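Local atomic coordinates of probable tautomerase HP_0924 (PDB entry 3M21), a protein that is probably a small enzyme of the tautomerase family, built on the fold of the MIF clan and assembled from several copies of one short chain. Residues K19-S27 / S40-V48. Numbering follows the deposited sequence.
Sequences KQQLIEGVS and SIVVIIDEV
Ile45 drives its CD1 methyl into helix 19-27, where Ile45 CD1 ends 3.5 Å from Lys19 O. Ile45 CD1 also lies 3.8 Å from Lys19 CB, and the methyl thus rests against Lys19 O and the side chains of Lys19, Leu22 and Ile23; Leu22 and Ile45 cross at about a right angle. With CG1 anti to the carbonyl carbon (chi1 -63°) and the chain continuing extended beyond CG1, Ile45 stretches out to this depth. Further along, Val43 divides its branches: CG1 faces Ile23 CG1, while Val43 CG2 lies 4.2 Å from Val26 CG1. This is the helix-on-strand packing of a beta-alpha-beta unit, in which helix 16-34 links the parallel strands 2-7 and 42-47; segment 19-27 runs roughly antiparallel to strand 42-47, with 142° between their N-to-C directions. Val26 also reaches Ile3 and Ile5 of the first strand. At one end the extended Lys19 chain meets Glu47 crosswise, and Lys19 NZ makes a 3.0 Å salt bridge to Glu47 OE1 from the syn side, 31° out of the carboxylate plane. Asn52 of a second subunit bonds to both partners, tying the ion pair into the interface. At the other end Ser27 OG donates to Ile23 O, which Ser27 N reaches from the opposite face; a water bridges OG to Ile41 O, and Ile41 CD1 sits 3.6 Å from Ser27 O.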
loop_
_atom_site.group_PDB
_atom_site.type_symbol
_atom_site.label_atom_id
_atom_site.label_comp_id
_atom_site.label_asym_id
_atom_site.label_seq_id
_atom_site.Cartn_x
_atom_site.Cartn_y
_atom_site.Cartn_z
ATOM N N LYS F 19 -4.928 -9.265 -17.325
ATOM C CA LYS F 19 -3.981 -8.693 -16.378
ATOM C C LYS F 19 -2.855 -8.071 -17.192
ATOM O O LYS F 19 -2.336 -7.006 -16.851
ATOM C CB LYS F 19 -3.399 -9.761 -15.455
ATOM C CG LYS F 19 -4.400 -10.421 -14.520
ATOM C CD LYS F 19 -3.696 -11.518 -13.748
ATOM C CE LYS F 19 -4.652 -12.508 -13.142
ATOM N NZ LYS F 19 -3.916 -13.499 -12.312
ATOM N N GLN F 20 -2.483 -8.744 -18.273
ATOM C CA GLN F 20 -1.422 -8.247 -19.135
ATOM C C GLN F 20 -1.888 -6.933 -19.780
ATOM O O GLN F 20 -1.105 -5.999 -19.920
ATOM C CB GLN F 20 -1.071 -9.310 -20.188
ATOM C CG GLN F 20 0.099 -8.969 -21.092
ATOM C CD GLN F 20 0.477 -10.129 -22.004
ATOM O OE1 GLN F 20 1.095 -9.934 -23.052
ATOM N NE2 GLN F 20 0.114 -11.346 -21.601
ATOM N N GLN F 21 -3.169 -6.850 -20.142
ATOM C CA GLN F 21 -3.718 -5.632 -20.735
ATOM C C GLN F 21 -3.671 -4.472 -19.729
ATOM O O GLN F 21 -3.508 -3.317 -20.115
ATOM C CB GLN F 21 -5.174 -5.841 -21.164
ATOM C CG GLN F 21 -5.397 -6.832 -22.305
ATOM C CD GLN F 21 -6.859 -7.264 -22.417
ATOM O OE1 GLN F 21 -7.762 -6.428 -22.472
ATOM N NE2 GLN F 21 -7.091 -8.572 -22.452
ATOM N N LEU F 22 -3.832 -4.781 -18.444
ATOM C CA LEU F 22 -3.798 -3.749 -17.409
ATOM C C LEU F 22 -2.372 -3.244 -17.234
ATOM O O LEU F 22 -2.139 -2.040 -17.102
ATOM C CB LEU F 22 -4.340 -4.301 -16.080
ATOM C CG LEU F 22 -5.852 -4.579 -16.038
ATOM C CD1 LEU F 22 -6.238 -5.251 -14.733
ATOM C CD2 LEU F 22 -6.609 -3.269 -16.211
ATOM N N ILE F 23 -1.422 -4.175 -17.242
ATOM C CA ILE F 23 -0.011 -3.838 -17.101
ATOM C C ILE F 23 0.422 -2.928 -18.250
ATOM O O ILE F 23 1.054 -1.896 -18.027
ATOM C CB ILE F 23 0.858 -5.108 -17.074
ATOM C CG1 ILE F 23 0.636 -5.847 -15.746
ATOM C CG2 ILE F 23 2.338 -4.747 -17.245
ATOM C CD1 ILE F 23 1.309 -7.222 -15.671
ATOM N N GLU F 24 0.056 -3.293 -19.476
ATOM C CA GLU F 24 0.419 -2.483 -20.634
ATOM C C GLU F 24 -0.366 -1.172 -20.651
ATOM O O GLU F 24 0.184 -0.116 -20.967
ATOM C CB GLU F 24 0.159 -3.266 -21.923
ATOM C CG GLU F 24 0.945 -4.563 -22.020
ATOM C CD GLU F 24 0.498 -5.419 -23.190
ATOM O OE1 GLU F 24 0.588 -4.945 -24.337
ATOM O OE2 GLU F 24 0.052 -6.557 -22.958
ATOM N N GLY F 25 -1.647 -1.243 -20.309
ATOM C CA GLY F 25 -2.476 -0.050 -20.295
ATOM C C GLY F 25 -1.953 1.023 -19.355
ATOM O O GLY F 25 -1.796 2.186 -19.735
ATOM N N VAL F 26 -1.677 0.639 -18.115
ATOM C CA VAL F 26 -1.165 1.594 -17.141
ATOM C C VAL F 26 0.211 2.105 -17.552
ATOM O O VAL F 26 0.501 3.289 -17.419
ATOM C CB VAL F 26 -1.070 0.960 -15.727
ATOM C CG1 VAL F 26 -0.178 1.805 -14.832
ATOM C CG2 VAL F 26 -2.455 0.848 -15.124
ATOM N N SER F 27 1.058 1.208 -18.047
ATOM C CA SER F 27 2.395 1.593 -18.466
ATOM C C SER F 27 2.327 2.620 -19.596
ATOM O O SER F 27 2.998 3.650 -19.537
ATOM C CB SER F 27 3.189 0.364 -18.911
ATOM O OG SER F 27 3.336 -0.555 -17.834
ATOM N N SER F 40 11.293 1.417 -16.183
ATOM C CA SER F 40 11.224 1.618 -14.733
ATOM C C SER F 40 9.824 1.443 -14.150
ATOM O O SER F 40 9.645 1.478 -12.931
ATOM C CB SER F 40 11.735 3.015 -14.370
ATOM O OG SER F 40 10.823 4.009 -14.808
ATOM N N ILE F 41 8.832 1.238 -15.008
ATOM C CA ILE F 41 7.461 1.094 -14.531
ATOM C C ILE F 41 7.129 -0.260 -13.928
ATOM O O ILE F 41 7.185 -1.286 -14.606
ATOM C CB ILE F 41 6.445 1.373 -15.650
ATOM C CG1 ILE F 41 6.679 2.775 -16.222
ATOM C CG2 ILE F 41 5.030 1.284 -15.101
ATOM C CD1 ILE F 41 5.781 3.108 -17.390
ATOM N N VAL F 42 6.763 -0.250 -12.649
ATOM C CA VAL F 42 6.394 -1.471 -11.945
ATOM C C VAL F 42 4.903 -1.428 -11.689
ATOM O O VAL F 42 4.366 -0.403 -11.260
ATOM C CB VAL F 42 7.122 -1.580 -10.591
ATOM C CG1 VAL F 42 6.614 -2.789 -9.816
ATOM C CG2 VAL F 42 8.620 -1.695 -10.824
ATOM N N VAL F 43 4.239 -2.542 -11.965
ATOM C CA VAL F 43 2.807 -2.651 -11.767
ATOM C C VAL F 43 2.528 -3.960 -11.044
ATOM O O VAL F 43 3.087 -5.013 -11.380
ATOM C CB VAL F 43 2.055 -2.631 -13.125
ATOM C CG1 VAL F 43 0.543 -2.686 -12.904
ATOM C CG2 VAL F 43 2.428 -1.385 -13.902
ATOM N N ILE F 44 1.684 -3.875 -10.023
ATOM C CA ILE F 44 1.309 -5.038 -9.241
ATOM C C ILE F 44 -0.201 -5.044 -9.127
ATOM O O ILE F 44 -0.812 -4.076 -8.661
ATOM C CB ILE F 44 1.912 -4.989 -7.824
ATOM C CG1 ILE F 44 3.440 -5.090 -7.900
ATOM C CG2 ILE F 44 1.313 -6.091 -6.968
ATOM C CD1 ILE F 44 4.160 -4.911 -6.542
ATOM N N ILE F 45 -0.801 -6.137 -9.579
ATOM C CA ILE F 45 -2.241 -6.295 -9.525
ATOM C C ILE F 45 -2.553 -7.242 -8.375
ATOM O O ILE F 45 -2.013 -8.353 -8.297
ATOM C CB ILE F 45 -2.788 -6.909 -10.834
ATOM C CG1 ILE F 45 -2.510 -5.969 -12.014
ATOM C CG2 ILE F 45 -4.267 -7.184 -10.700
ATOM C CD1 ILE F 45 -2.762 -6.625 -13.377
ATOM N N ASP F 46 -3.416 -6.804 -7.470
ATOM C CA ASP F 46 -3.801 -7.644 -6.343
ATOM C C ASP F 46 -5.246 -8.047 -6.549
ATOM O O ASP F 46 -6.078 -7.220 -6.917
ATOM C CB ASP F 46 -3.670 -6.869 -5.038
ATOM C CG ASP F 46 -2.249 -6.434 -4.766
ATOM O OD1 ASP F 46 -1.325 -7.273 -4.913
ATOM O OD2 ASP F 46 -2.060 -5.265 -4.385
ATOM N N GLU F 47 -5.538 -9.319 -6.310
ATOM C CA GLU F 47 -6.884 -9.830 -6.458
ATOM C C GLU F 47 -7.447 -10.048 -5.064
ATOM O O GLU F 47 -6.972 -10.902 -4.309
ATOM C CB GLU F 47 -6.868 -11.126 -7.269
ATOM C CG GLU F 47 -6.542 -10.888 -8.737
ATOM C CD GLU F 47 -6.272 -12.169 -9.511
ATOM O OE1 GLU F 47 -5.100 -12.445 -9.815
ATOM O OE2 GLU F 47 -7.232 -12.900 -9.806
ATOM N N VAL F 48 -8.454 -9.247 -4.728
ATOM C CA VAL F 48 -9.092 -9.280 -3.415
ATOM C C VAL F 48 -10.393 -10.064 -3.397
ATOM O O VAL F 48 -11.255 -9.871 -4.258
ATOM C CB VAL F 48 -9.389 -7.844 -2.942
ATOM C CG1 VAL F 48 -9.889 -7.859 -1.514
ATOM C CG2 VAL F 48 -8.136 -6.994 -3.077
HETATM O O HOH W 1 5.261 -2.315 -16.198
#